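Local coordinates for restriction endonuclease EcoP15I, modification subunit (Escherichia coli, PDB 4ZCF), which forms the modification subunit that binds the DNA sequence 5'-CAGCAG-3' and methylates its second adenine at N6 using S-adenosyl-L-methionine, and is required with the Res subunit for restriction, at residues Val221-Trp226 / Tyr243-Thr248; Arg577-Ala582 / Lys607-Gly612; Phe585-Leu590 / Gln620-Glu625. All coordinates share one frame; numbering follows the deposited sequence.

Contact 1. Residues Val221-Trp226 / Tyr243-Thr248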
ATOM      1  N   VAL A 221       4.817  -2.504   1.888  1.00 30.64           N
ATOM      2  CA  VAL A 221       6.239  -2.199   2.070  1.00 29.47           C
ATOM      3  C   VAL A 221       7.018  -3.448   2.623  1.00 34.22           C
ATOM      4  O   VAL A 221       8.105  -3.805   2.129  1.00 34.58           O
ATOM      5  CB  VAL A 221       6.412  -0.904   2.911  1.00 33.02           C
ATOM      6  CG1 VAL A 221       7.838  -0.725   3.418  1.00 32.94           C
ATOM      7  CG2 VAL A 221       5.976   0.324   2.117  1.00 32.57           C
ATOM      8  N   GLY A 222       6.410  -4.111   3.604  1.00 28.66           N
ATOM      9  CA  GLY A 222       6.933  -5.291   4.274  1.00 26.14           C
ATOM     10  C   GLY A 222       6.328  -5.394   5.653  1.00 30.89           C
ATOM     11  O   GLY A 222       5.556  -4.519   6.070  1.00 30.77           O
ATOM     12  N   ASP A 223       6.639  -6.497   6.355  1.00 27.32           N
ATOM     13  CA  ASP A 223       6.185  -6.757   7.711  1.00 26.11           C
ATOM     14  C   ASP A 223       7.392  -6.933   8.553  1.00 31.77           C
ATOM     15  O   ASP A 223       8.393  -7.493   8.099  1.00 29.05           O
ATOM     16  CB  ASP A 223       5.262  -7.983   7.798  1.00 27.68           C
ATOM     17  CG  ASP A 223       4.103  -7.924   6.806  1.00 42.13           C
ATOM     18  OD1 ASP A 223       3.466  -6.827   6.681  1.00 41.63           O
ATOM     19  OD2 ASP A 223       3.862  -8.946   6.112  1.00 47.92           O
ATOM     20  N   LEU A 224       7.323  -6.368   9.758  1.00 31.06           N
ATOM     21  CA  LEU A 224       8.384  -6.417  10.747  1.00 31.37           C
ATOM     22  C   LEU A 224       7.965  -7.373  11.850  1.00 32.67           C
ATOM     23  O   LEU A 224       6.784  -7.478  12.176  1.00 28.17           O
ATOM     24  CB  LEU A 224       8.680  -5.021  11.341  1.00 31.50           C
ATOM     25  CG  LEU A 224       8.891  -3.867  10.351  1.00 34.52           C
ATOM     26  CD1 LEU A 224       8.610  -2.510  11.027  1.00 33.43           C
ATOM     27  CD2 LEU A 224      10.308  -3.890   9.765  1.00 35.73           C
ATOM     28  N   VAL A 225       8.950  -8.096  12.398  1.00 30.77           N
ATOM     29  CA  VAL A 225       8.744  -9.066  13.471  1.00 28.37           C
ATOM     30  C   VAL A 225       9.325  -8.500  14.719  1.00 31.76           C
ATOM     31  O   VAL A 225      10.516  -8.223  14.776  1.00 32.17           O
ATOM     32  CB  VAL A 225       9.276 -10.468  13.090  1.00 29.83           C
ATOM     33  CG1 VAL A 225       9.330 -11.399  14.293  1.00 28.66           C
ATOM     34  CG2 VAL A 225       8.429 -11.073  11.962  1.00 28.74           C
ATOM     35  N   TRP A 226       8.459  -8.192  15.675  1.00 30.76           N
ATOM     36  CA  TRP A 226       8.874  -7.651  16.971  1.00 31.45           C
ATOM     37  C   TRP A 226       8.933  -8.789  18.016  1.00 34.44           C
ATOM     38  O   TRP A 226       7.892  -9.269  18.461  1.00 32.08           O
ATOM     39  CB  TRP A 226       7.948  -6.478  17.420  1.00 30.24           C
ATOM     40  CG  TRP A 226       8.381  -5.782  18.686  1.00 31.02           C
ATOM     41  CD1 TRP A 226       9.658  -5.594  19.125  1.00 34.01           C
ATOM     42  CD2 TRP A 226       7.532  -5.152  19.649  1.00 31.30           C
ATOM     43  NE1 TRP A 226       9.650  -4.994  20.360  1.00 33.87           N
ATOM     44  CE2 TRP A 226       8.364  -4.657  20.681  1.00 35.70           C
ATOM     45  CE3 TRP A 226       6.134  -4.987  19.764  1.00 32.93           C
ATOM     46  CZ2 TRP A 226       7.848  -3.985  21.805  1.00 35.62           C
ATOM     47  CZ3 TRP A 226       5.620  -4.324  20.873  1.00 34.57           C
ATOM     48  CH2 TRP A 226       6.468  -3.832  21.880  1.00 35.63           C
ATOM     49  N   TYR A 243       3.757  -8.566  15.249  1.00 31.70           N
ATOM     50  CA  TYR A 243       4.113  -7.945  13.976  1.00 32.11           C
ATOM     51  C   TYR A 243       3.800  -6.471  13.881  1.00 34.97           C
ATOM     52  O   TYR A 243       3.055  -5.934  14.676  1.00 35.25           O
ATOM     53  CB  TYR A 243       3.408  -8.693  12.808  1.00 33.26           C
ATOM     54  CG  TYR A 243       3.440 -10.210  12.891  1.00 33.16           C
ATOM     55  CD1 TYR A 243       4.478 -10.937  12.315  1.00 33.85           C
ATOM     56  CD2 TYR A 243       2.419 -10.917  13.522  1.00 33.95           C
ATOM     57  CE1 TYR A 243       4.528 -12.330  12.411  1.00 34.58           C
ATOM     58  CE2 TYR A 243       2.456 -12.314  13.619  1.00 35.08           C
ATOM     59  CZ  TYR A 243       3.503 -13.017  13.041  1.00 42.09           C
ATOM     60  OH  TYR A 243       3.555 -14.387  13.122  1.00 44.37           O
ATOM     61  N   ILE A 244       4.372  -5.836  12.876  1.00 32.41           N
ATOM     62  CA  ILE A 244       4.162  -4.457  12.450  1.00 32.17           C
ATOM     63  C   ILE A 244       4.066  -4.524  10.910  1.00 35.76           C
ATOM     64  O   ILE A 244       5.081  -4.742  10.248  1.00 33.68           O
ATOM     65  CB  ILE A 244       5.234  -3.444  12.965  1.00 35.08           C
ATOM     66  CG1 ILE A 244       5.439  -3.596  14.525  1.00 36.15           C
ATOM     67  CG2 ILE A 244       4.857  -1.986  12.552  1.00 33.70           C
ATOM     68  CD1 ILE A 244       6.471  -2.723  15.241  1.00 36.29           C
ATOM     69  N   ILE A 245       2.825  -4.444  10.371  1.00 33.92           N
ATOM     70  CA  ILE A 245       2.569  -4.421   8.932  1.00 34.40           C
ATOM     71  C   ILE A 245       2.786  -2.973   8.435  1.00 35.40           C
ATOM     72  O   ILE A 245       2.437  -2.035   9.134  1.00 34.84           O
ATOM     73  CB  ILE A 245       1.221  -5.059   8.477  1.00 39.04           C
ATOM     74  CG1 ILE A 245       0.064  -4.096   8.550  1.00 41.36           C
ATOM     75  CG2 ILE A 245       0.898  -6.391   9.180  1.00 41.42           C
ATOM     76  CD1 ILE A 245      -1.047  -4.508   7.642  1.00 61.50           C
ATOM     77  N   VAL A 246       3.446  -2.795   7.285  1.00 30.88           N
ATOM     78  CA  VAL A 246       3.782  -1.468   6.749  1.00 29.94           C
ATOM     79  C   VAL A 246       3.243  -1.342   5.315  1.00 36.03           C
ATOM     80  O   VAL A 246       3.400  -2.267   4.517  1.00 38.53           O
ATOM     81  CB  VAL A 246       5.320  -1.202   6.832  1.00 31.69           C
ATOM     82  CG1 VAL A 246       5.673   0.221   6.442  1.00 31.15           C
ATOM     83  CG2 VAL A 246       5.873  -1.521   8.215  1.00 30.94           C
ATOM     84  N   TYR A 247       2.556  -0.242   5.014  1.00 30.88           N
ATOM     85  CA  TYR A 247       2.015   0.040   3.680  1.00 30.36           C
ATOM     86  C   TYR A 247       2.312   1.495   3.353  1.00 34.75           C
ATOM     87  O   TYR A 247       2.600   2.288   4.235  1.00 32.10           O
ATOM     88  CB  TYR A 247       0.486  -0.234   3.586  1.00 31.07           C
ATOM     89  CG  TYR A 247       0.089  -1.688   3.396  1.00 31.09           C
ATOM     90  CD1 TYR A 247       0.192  -2.604   4.441  1.00 32.23           C
ATOM     91  CD2 TYR A 247      -0.407  -2.145   2.178  1.00 31.22           C
ATOM     92  CE1 TYR A 247      -0.135  -3.944   4.264  1.00 29.64           C
ATOM     93  CE2 TYR A 247      -0.736  -3.489   1.989  1.00 31.55           C
ATOM     94  CZ  TYR A 247      -0.618  -4.378   3.044  1.00 32.13           C
ATOM     95  OH  TYR A 247      -0.996  -5.689   2.905  1.00 33.17           O
ATOM     96  N   THR A 248       2.279   1.822   2.077  1.00 34.80           N
ATOM     97  CA  THR A 248       2.517   3.157   1.551  1.00 34.89           C
ATOM     98  C   THR A 248       1.256   3.612   0.818  1.00 39.56           C
ATOM     99  O   THR A 248       0.416   2.768   0.496  1.00 38.99           O
ATOM    100  CB  THR A 248       3.807   3.169   0.707  1.00 37.49           C
ATOM    101  OG1 THR A 248       4.088   4.492   0.266  1.00 35.05           O
ATOM    102  CG2 THR A 248       3.766   2.217  -0.460  1.00 33.69           C
TER

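Contact 2. Residues Arg577-Ala582 / Lys607-Gly612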
ATOM      1  N   ARG A 577      -9.205  33.600   5.009  1.00 47.99           N
ATOM      2  CA  ARG A 577     -10.650  33.749   5.168  1.00 47.74           C
ATOM      3  C   ARG A 577     -11.052  34.538   6.420  1.00 51.15           C
ATOM      4  O   ARG A 577     -10.459  34.343   7.486  1.00 50.74           O
ATOM      5  CB  ARG A 577     -11.441  32.428   4.969  1.00 49.21           C
ATOM      6  CG  ARG A 577     -10.735  31.138   5.349  1.00 59.46           C
ATOM      7  CD  ARG A 577     -10.624  30.152   4.198  1.00 64.05           C
ATOM      8  NE  ARG A 577      -9.955  28.914   4.616  1.00 75.57           N
ATOM      9  CZ  ARG A 577      -8.794  28.462   4.138  1.00 90.65           C
ATOM     10  NH1 ARG A 577      -8.144  29.140   3.197  1.00 81.31           N
ATOM     11  NH2 ARG A 577      -8.280  27.328   4.592  1.00 72.59           N
ATOM     12  N   LEU A 578     -12.028  35.466   6.273  1.00 47.22           N
ATOM     13  CA  LEU A 578     -12.517  36.324   7.363  1.00 46.59           C
ATOM     14  C   LEU A 578     -13.905  35.915   7.845  1.00 50.51           C
ATOM     15  O   LEU A 578     -14.833  35.833   7.055  1.00 50.24           O
ATOM     16  CB  LEU A 578     -12.475  37.805   6.961  1.00 46.71           C
ATOM     17  CG  LEU A 578     -13.013  38.822   7.974  1.00 51.54           C
ATOM     18  CD1 LEU A 578     -11.953  39.208   9.017  1.00 51.61           C
ATOM     19  CD2 LEU A 578     -13.519  40.061   7.265  1.00 53.94           C
ATOM     20  N   TYR A 579     -14.047  35.688   9.156  1.00 47.37           N
ATOM     21  CA  TYR A 579     -15.301  35.244   9.770  1.00 46.23           C
ATOM     22  C   TYR A 579     -16.079  36.334  10.494  1.00 48.18           C
ATOM     23  O   TYR A 579     -15.543  37.019  11.365  1.00 47.85           O
ATOM     24  CB  TYR A 579     -15.053  34.033  10.693  1.00 46.83           C
ATOM     25  CG  TYR A 579     -14.444  32.863   9.958  1.00 48.12           C
ATOM     26  CD1 TYR A 579     -13.075  32.821   9.683  1.00 50.47           C
ATOM     27  CD2 TYR A 579     -15.238  31.825   9.482  1.00 47.80           C
ATOM     28  CE1 TYR A 579     -12.513  31.760   8.974  1.00 49.92           C
ATOM     29  CE2 TYR A 579     -14.687  30.765   8.766  1.00 47.95           C
ATOM     30  CZ  TYR A 579     -13.326  30.741   8.510  1.00 52.60           C
ATOM     31  OH  TYR A 579     -12.785  29.705   7.802  1.00 56.15           O
ATOM     32  N   LEU A 580     -17.355  36.478  10.147  1.00 43.32           N
ATOM     33  CA  LEU A 580     -18.241  37.433  10.808  1.00 41.76           C
ATOM     34  C   LEU A 580     -19.407  36.644  11.387  1.00 46.08           C
ATOM     35  O   LEU A 580     -20.389  36.382  10.691  1.00 46.05           O
ATOM     36  CB  LEU A 580     -18.710  38.582   9.887  1.00 40.73           C
ATOM     37  CG  LEU A 580     -17.717  39.231   8.939  1.00 43.81           C
ATOM     38  CD1 LEU A 580     -18.427  40.161   7.985  1.00 43.90           C
ATOM     39  CD2 LEU A 580     -16.624  39.956   9.671  1.00 44.95           C
ATOM     40  N   ILE A 581     -19.253  36.208  12.652  1.00 43.04           N
ATOM     41  CA  ILE A 581     -20.230  35.405  13.382  1.00 43.94           C
ATOM     42  C   ILE A 581     -21.191  36.285  14.201  1.00 52.15           C
ATOM     43  O   ILE A 581     -22.399  36.055  14.179  1.00 51.97           O
ATOM     44  CB  ILE A 581     -19.560  34.296  14.265  1.00 46.43           C
ATOM     45  CG1 ILE A 581     -18.322  33.651  13.575  1.00 46.80           C
ATOM     46  CG2 ILE A 581     -20.597  33.264  14.762  1.00 45.33           C
ATOM     47  CD1 ILE A 581     -17.817  32.268  14.070  1.00 49.47           C
ATOM     48  N   ALA A 582     -20.646  37.263  14.943  1.00 51.72           N
ATOM     49  CA  ALA A 582     -21.404  38.159  15.831  1.00 52.25           C
ATOM     50  C   ALA A 582     -22.534  38.949  15.120  1.00 58.84           C
ATOM     51  O   ALA A 582     -22.378  39.296  13.941  1.00 58.67           O
ATOM     52  CB  ALA A 582     -20.451  39.119  16.527  1.00 52.49           C
ATOM     53  N   LYS A 607     -11.519  35.747   1.024  1.00 54.52           N
ATOM     54  CA  LYS A 607     -12.780  35.061   1.267  1.00 53.55           C
ATOM     55  C   LYS A 607     -13.380  35.639   2.559  1.00 56.33           C
ATOM     56  O   LYS A 607     -12.646  35.855   3.533  1.00 55.92           O
ATOM     57  CB  LYS A 607     -12.493  33.545   1.407  1.00 54.85           C
ATOM     58  CG  LYS A 607     -13.690  32.626   1.236  1.00 60.14           C
ATOM     59  CD  LYS A 607     -13.284  31.195   1.594  1.00 68.85           C
ATOM     60  CE  LYS A 607     -14.371  30.439   2.319  1.00 68.86           C
ATOM     61  NZ  LYS A 607     -13.838  29.295   3.088  1.00 62.85           N
ATOM     62  N   VAL A 608     -14.695  35.948   2.542  1.00 51.23           N
ATOM     63  CA  VAL A 608     -15.433  36.485   3.706  1.00 49.51           C
ATOM     64  C   VAL A 608     -16.593  35.532   4.010  1.00 49.86           C
ATOM     65  O   VAL A 608     -17.435  35.292   3.142  1.00 49.83           O
ATOM     66  CB  VAL A 608     -15.892  37.972   3.560  1.00 52.44           C
ATOM     67  CG1 VAL A 608     -16.503  38.497   4.858  1.00 51.81           C
ATOM     68  CG2 VAL A 608     -14.745  38.873   3.120  1.00 52.10           C
ATOM     69  N   VAL A 609     -16.580  34.933   5.207  1.00 44.36           N
ATOM     70  CA  VAL A 609     -17.594  33.972   5.682  1.00 43.75           C
ATOM     71  C   VAL A 609     -18.396  34.604   6.843  1.00 44.93           C
ATOM     72  O   VAL A 609     -17.809  35.029   7.825  1.00 43.11           O
ATOM     73  CB  VAL A 609     -16.976  32.592   6.085  1.00 47.28           C
ATOM     74  CG1 VAL A 609     -18.047  31.516   6.254  1.00 46.60           C
ATOM     75  CG2 VAL A 609     -15.910  32.142   5.099  1.00 47.06           C
ATOM     76  N   PHE A 610     -19.717  34.670   6.722  1.00 42.36           N
ATOM     77  CA  PHE A 610     -20.544  35.253   7.783  1.00 42.69           C
ATOM     78  C   PHE A 610     -21.688  34.327   8.206  1.00 45.57           C
ATOM     79  O   PHE A 610     -22.199  33.558   7.394  1.00 45.39           O
ATOM     80  CB  PHE A 610     -21.056  36.664   7.393  1.00 44.71           C
ATOM     81  CG  PHE A 610     -22.066  36.673   6.267  1.00 45.93           C
ATOM     82  CD1 PHE A 610     -21.653  36.723   4.940  1.00 48.69           C
ATOM     83  CD2 PHE A 610     -23.428  36.581   6.531  1.00 47.19           C
ATOM     84  CE1 PHE A 610     -22.582  36.662   3.899  1.00 48.50           C
ATOM     85  CE2 PHE A 610     -24.355  36.541   5.486  1.00 49.33           C
ATOM     86  CZ  PHE A 610     -23.922  36.578   4.180  1.00 47.01           C
ATOM     87  N   TYR A 611     -22.080  34.403   9.477  1.00 41.88           N
ATOM     88  CA  TYR A 611     -23.172  33.602  10.024  1.00 41.90           C
ATOM     89  C   TYR A 611     -24.558  34.212   9.664  1.00 50.50           C
ATOM     90  O   TYR A 611     -24.953  35.234  10.229  1.00 50.98           O
ATOM     91  CB  TYR A 611     -22.969  33.467  11.542  1.00 41.60           C
ATOM     92  CG  TYR A 611     -23.987  32.633  12.274  1.00 40.32           C
ATOM     93  CD1 TYR A 611     -24.468  31.448  11.730  1.00 42.74           C
ATOM     94  CD2 TYR A 611     -24.396  32.969  13.555  1.00 40.42           C
ATOM     95  CE1 TYR A 611     -25.398  30.662  12.412  1.00 44.43           C
ATOM     96  CE2 TYR A 611     -25.342  32.206  14.239  1.00 41.47           C
ATOM     97  CZ  TYR A 611     -25.833  31.044  13.668  1.00 49.47           C
ATOM     98  OH  TYR A 611     -26.723  30.258  14.359  1.00 52.41           O
ATOM     99  N   GLY A 612     -25.258  33.557   8.727  1.00 49.87           N
ATOM    100  CA  GLY A 612     -26.579  33.901   8.198  1.00 49.86           C
ATOM    101  C   GLY A 612     -27.607  34.393   9.196  1.00 55.52           C
ATOM    102  O   GLY A 612     -28.130  35.499   9.033  1.00 55.76           O
TER

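Contact 3. Residues Phe585-Leu590 / Gln620-Glu625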
ATOM      1  N   PHE A 585     -23.448  43.846  12.754  1.00 57.97           N
ATOM      2  CA  PHE A 585     -22.392  44.310  11.844  1.00 57.85           C
ATOM      3  C   PHE A 585     -22.926  45.616  11.205  1.00 65.24           C
ATOM      4  O   PHE A 585     -24.047  45.632  10.679  1.00 66.17           O
ATOM      5  CB  PHE A 585     -22.058  43.225  10.793  1.00 58.68           C
ATOM      6  CG  PHE A 585     -21.042  43.610   9.739  1.00 59.03           C
ATOM      7  CD1 PHE A 585     -19.680  43.544  10.005  1.00 61.12           C
ATOM      8  CD2 PHE A 585     -21.448  44.011   8.469  1.00 60.09           C
ATOM      9  CE1 PHE A 585     -18.739  43.895   9.022  1.00 62.09           C
ATOM     10  CE2 PHE A 585     -20.507  44.395   7.499  1.00 62.62           C
ATOM     11  CZ  PHE A 585     -19.162  44.340   7.783  1.00 60.63           C
ATOM     12  N   THR A 586     -22.162  46.717  11.327  1.00 62.63           N
ATOM     13  CA  THR A 586     -22.584  48.048  10.887  1.00 62.62           C
ATOM     14  C   THR A 586     -21.963  48.517   9.570  1.00 69.48           C
ATOM     15  O   THR A 586     -21.106  47.835   9.005  1.00 69.82           O
ATOM     16  CB  THR A 586     -22.313  49.064  11.997  1.00 62.92           C
ATOM     17  N   SER A 587     -22.409  49.695   9.078  1.00 67.18           N
ATOM     18  CA  SER A 587     -21.882  50.348   7.878  1.00 67.37           C
ATOM     19  C   SER A 587     -20.474  50.877   8.170  1.00 71.56           C
ATOM     20  O   SER A 587     -19.675  51.045   7.245  1.00 71.32           O
ATOM     21  CB  SER A 587     -22.797  51.492   7.458  1.00 71.48           C
ATOM     22  OG  SER A 587     -24.069  50.989   7.084  1.00 82.07           O
ATOM     23  N   GLU A 588     -20.183  51.137   9.469  1.00 68.31           N
ATOM     24  CA  GLU A 588     -18.886  51.600   9.980  1.00 68.27           C
ATOM     25  C   GLU A 588     -17.885  50.446   9.945  1.00 70.52           C
ATOM     26  O   GLU A 588     -16.731  50.647   9.559  1.00 69.72           O
ATOM     27  CB  GLU A 588     -19.006  52.177  11.416  1.00 69.71           C
ATOM     28  CG  GLU A 588     -20.021  53.302  11.605  1.00 81.26           C
ATOM     29  CD  GLU A 588     -20.168  54.319  10.484  1.00103.22           C
ATOM     30  OE1 GLU A 588     -19.152  54.943  10.099  1.00 96.17           O
ATOM     31  OE2 GLU A 588     -21.309  54.499  10.000  1.00 96.88           O
ATOM     32  N   ALA A 589     -18.352  49.234  10.330  1.00 66.05           N
ATOM     33  CA  ALA A 589     -17.598  47.982  10.332  1.00 64.99           C
ATOM     34  C   ALA A 589     -17.151  47.628   8.898  1.00 68.55           C
ATOM     35  O   ALA A 589     -15.985  47.292   8.680  1.00 67.38           O
ATOM     36  CB  ALA A 589     -18.451  46.873  10.927  1.00 65.22           C
ATOM     37  N   LEU A 590     -18.070  47.791   7.921  1.00 65.58           N
ATOM     38  CA  LEU A 590     -17.860  47.579   6.486  1.00 65.35           C
ATOM     39  C   LEU A 590     -16.820  48.560   5.931  1.00 68.67           C
ATOM     40  O   LEU A 590     -15.925  48.129   5.196  1.00 69.00           O
ATOM     41  CB  LEU A 590     -19.209  47.719   5.743  1.00 65.54           C
ATOM     42  CG  LEU A 590     -19.257  47.444   4.231  1.00 70.06           C
ATOM     43  CD1 LEU A 590     -18.768  46.032   3.883  1.00 70.50           C
ATOM     44  CD2 LEU A 590     -20.660  47.644   3.707  1.00 71.80           C
ATOM     45  N   GLN A 620     -26.803  42.019   4.637  1.00 61.84           N
ATOM     46  CA  GLN A 620     -26.332  40.836   3.902  1.00 61.00           C
ATOM     47  C   GLN A 620     -26.063  41.225   2.427  1.00 67.85           C
ATOM     48  O   GLN A 620     -24.996  40.910   1.896  1.00 67.63           O
ATOM     49  CB  GLN A 620     -27.394  39.725   4.037  1.00 61.45           C
ATOM     50  CG  GLN A 620     -26.952  38.296   3.776  1.00 53.16           C
ATOM     51  CD  GLN A 620     -27.817  37.262   4.467  1.00 64.52           C
ATOM     52  OE1 GLN A 620     -28.257  37.423   5.608  1.00 61.83           O
ATOM     53  NE2 GLN A 620     -28.046  36.139   3.807  1.00 62.46           N
ATOM     54  N   MET A 621     -26.996  41.988   1.802  1.00 67.45           N
ATOM     55  CA  MET A 621     -26.891  42.508   0.421  1.00 68.00           C
ATOM     56  C   MET A 621     -25.853  43.621   0.337  1.00 71.71           C
ATOM     57  O   MET A 621     -25.133  43.726  -0.662  1.00 72.14           O
ATOM     58  CB  MET A 621     -28.239  43.077  -0.038  1.00 70.59           C
ATOM     59  CG  MET A 621     -29.075  42.115  -0.831  1.00 74.59           C
ATOM     60  SD  MET A 621     -30.841  42.513  -0.743  1.00 79.02           S
ATOM     61  CE  MET A 621     -30.889  44.068  -1.648  1.00 75.59           C
ATOM     62  N   GLU A 622     -25.813  44.475   1.372  1.00 67.81           N
ATOM     63  CA  GLU A 622     -24.898  45.606   1.500  1.00 67.67           C
ATOM     64  C   GLU A 622     -23.450  45.122   1.484  1.00 71.70           C
ATOM     65  O   GLU A 622     -22.620  45.747   0.826  1.00 71.59           O
ATOM     66  CB  GLU A 622     -25.205  46.366   2.794  1.00 69.05           C
ATOM     67  CG  GLU A 622     -24.471  47.683   2.957  1.00 78.00           C
ATOM     68  CD  GLU A 622     -24.779  48.404   4.254  1.00 89.36           C
ATOM     69  OE1 GLU A 622     -25.938  48.319   4.727  1.00 76.27           O
ATOM     70  OE2 GLU A 622     -23.860  49.068   4.790  1.00 74.02           O
ATOM     71  N   LEU A 623     -23.156  43.997   2.182  1.00 68.02           N
ATOM     72  CA  LEU A 623     -21.818  43.396   2.237  1.00 67.49           C
ATOM     73  C   LEU A 623     -21.386  42.896   0.866  1.00 70.24           C
ATOM     74  O   LEU A 623     -20.229  43.067   0.501  1.00 70.23           O
ATOM     75  CB  LEU A 623     -21.763  42.238   3.253  1.00 67.40           C
ATOM     76  CG  LEU A 623     -20.689  42.319   4.335  1.00 71.39           C
ATOM     77  CD1 LEU A 623     -20.925  41.273   5.389  1.00 71.05           C
ATOM     78  CD2 LEU A 623     -19.283  42.166   3.753  1.00 73.73           C
ATOM     79  N   ASN A 624     -22.321  42.305   0.103  1.00 66.43           N
ATOM     80  CA  ASN A 624     -22.070  41.792  -1.239  1.00 66.43           C
ATOM     81  C   ASN A 624     -21.736  42.923  -2.222  1.00 71.58           C
ATOM     82  O   ASN A 624     -20.652  42.901  -2.816  1.00 71.05           O
ATOM     83  CB  ASN A 624     -23.247  40.925  -1.726  1.00 65.46           C
ATOM     84  CG  ASN A 624     -23.054  40.312  -3.101  1.00 80.56           C
ATOM     85  OD1 ASN A 624     -22.019  39.700  -3.413  1.00 70.50           O
ATOM     86  ND2 ASN A 624     -24.076  40.418  -3.939  1.00 70.99           N
ATOM     87  N   GLU A 625     -22.650  43.923  -2.367  1.00 68.77           N
ATOM     88  CA  GLU A 625     -22.466  45.077  -3.261  1.00 68.30           C
ATOM     89  C   GLU A 625     -21.125  45.789  -3.029  1.00 70.90           C
ATOM     90  O   GLU A 625     -20.400  46.025  -3.998  1.00 69.99           O
ATOM     91  CB  GLU A 625     -23.626  46.048  -3.120  1.00 69.16           C
TER

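Contact 1. Residues Val221-Trp226 / Tyr243-Thr248
Val221, Gly222, Leu224 and Val225 run antiparallel to Val246, Ile244 and Tyr243, and four backbone hydrogen bonds fix the register. Leu224 and Ile244 form a regular hydrogen-bonded pair: Leu224 N reaches Ile244 O at 2.8 Å, nearly straight with 170° at the hydrogen, and Ile244 N returns to Leu224 O. At the other end Val246 faces two residues, since Val221 N donates to Val246 O (3.0 Å) while Val246 N donates to Gly222 O (3.0 Å). With the helix-like psi of Val221 (-44°), this is consistent with a classic-type beta bulge, with glycine at its second position.

Apolar contacts gather on the Leu224, Ile244 and Val246 face. Val246 holds CG1 anti to its backbone N (chi1 -173°), and that methyl meets Val221 CB at 3.8 Å; its CG2 lies 4.0 Å from Leu224 CD1. The same Leu224 CD1 rests 4.0 Å from Ile244 CB. A glycine in place of Val246 would remove both methyls and would probably open a gap between Val221 and Leu224 beside the bulge.

The other face is more polar. Asp223 lies alongside Ile245, OD1 3.4 Å from Ile245 CB, and this oxygen is hydrogen-bonded to His220. Val225 CG2 packs 4.0 Å from Tyr243 CD1, whose ring also stacks with Phe204.

Within the Rossmann-like methylase sheet, strand 241-248 is flanked beyond this pair by strand 193-199, and strand 220-227 by strand 391-393. Helix 204-215 packs against Asp223 and Ile245, helix 420-430 against Leu224 and Ile244, while Ile237 of the second Mod subunit reaches Val221, Leu224 and Val246.

Contact 2. Residues Arg577-Ala582 / Lys607-Gly612
Leu578, Leu580 and Val608 meet on one face of a parallel strand pair. Val608 CG1 touches both leucines, 4.1 Å from Leu578 CD2 and 4.0 Å from Leu580 CD1. Leu578 runs alongside Val608, whereas Leu580 slants across it. Further along, Leu580 CB touches Phe610 CB at 3.9 Å; the Phe610 ring then swings off the neighbouring strand (chi1 68°) toward Phe615.

On the reverse face Tyr579 lies beside Val609, its CD2 3.9 Å from Val609 CB, and the phenol OH is hydrogen-bonded to Asp553. Past the end of strand 577-580, Ile581 CG2 packs on Tyr611 CD2, and Ile581 O sits in plane at the edge of the tyrosine ring.

The backbones interlock in the parallel pattern. Leu578 N donates to Lys607 O and its O accepts from Val609 N at 2.7 Å; Leu580 N donates to Val609 O, and its O accepts from Tyr611 N. The local strand axes are 21° apart; the register itself is set by these four bonds.

At the polar edge Arg577 and Lys607 cross, Lys607 NZ coming 3.5 Å from Arg577 CD. Their charges have acidic mates: Lys607 pairs with Asp553, Arg577 with Asp575 and with Glu134 of the Res chain. These carboxylates would be expected to offset the two cations.

The pair belongs to a beta-alpha-beta crossover in which helix 587-598 links the strands. Strand 569-574 borders strand 577-580 antiparallel, strand 639-643 continues the sheet parallel to strand 607-611, and helix 539-552 packs on Tyr579, Ile581 and Tyr611.

Contact 3. Residues Phe585-Leu590 / Gln620-Glu625
Ser587 and Glu622 supply the polar bridge between two helices. Ser587 OG donates to Glu622 OE2 at 3.0 Å, approaching the syn lone pair, on the side of the other carboxylate oxygen. Glu622 gets there fully extended, with CG anti to the backbone N (chi1 -171°) and CD continuing straight on (chi2 -179°). Leu590 lies across this chain, its CD2 3.9 Å from Glu622 CG and 3.7 Å from OE2, so a methyl flanks the bonded oxygen.

The other branch of Leu590 serves the apolar half of the interface: CD1 meets Leu623 CD2 at 3.9 Å. Phe585 comes to Leu623 from a different direction, at about a right angle, with CE2 3.8 Å from both CG and CD1 of the leucine. Leu623 is therefore touched on one methyl by Leu590 and on the other by the phenylalanine ring.

The two segments lie on helices 587-598 and 618-629, which join successive parallel strands of the alpha/beta C-terminal domain and lie on one face of its sheet, where Leu580 of strand 577-580 touches both Phe585 and Leu623. Ser587 stands in the first turn of its helix, a turn closed by the bond from Leu590 N to Thr586 O (3.2 Å). From there its hydroxyl grips the carboxylate of the buried Glu622.

Farther out, Tyr569 meets the Phe585 ring edge-to-face, while Phe615 and Leu640 back Leu623. From the Res chain, Glu682 packs on Ser587 and Ile681 on Glu622.

In the fold
Contacts 2 and 3 are two layers of one domain, their centres 12 Å apart: Leu580 CD1 lies 3.8 Å from Leu623 CD1, and Phe610 CZ 3.5 Å from Gln620 CG. Their segments alternate along the chain, as expected where helices connect successive strands. Contact 1, in the methylase sheet, is centred 46 Å from contact 2 and 57 Å from contact 3. It is nearest the DNA, about 8 Å at the closest atom against 36 and 52 Å, and its Tyr243 side chain is about 10 Å from a bound manganese ion. Strand 193-199 separates it from strand 117-122, which leads into the predicted S-adenosylmethionine-binding residues 123-126. Contacts 2 and 3 instead meet the Res chain.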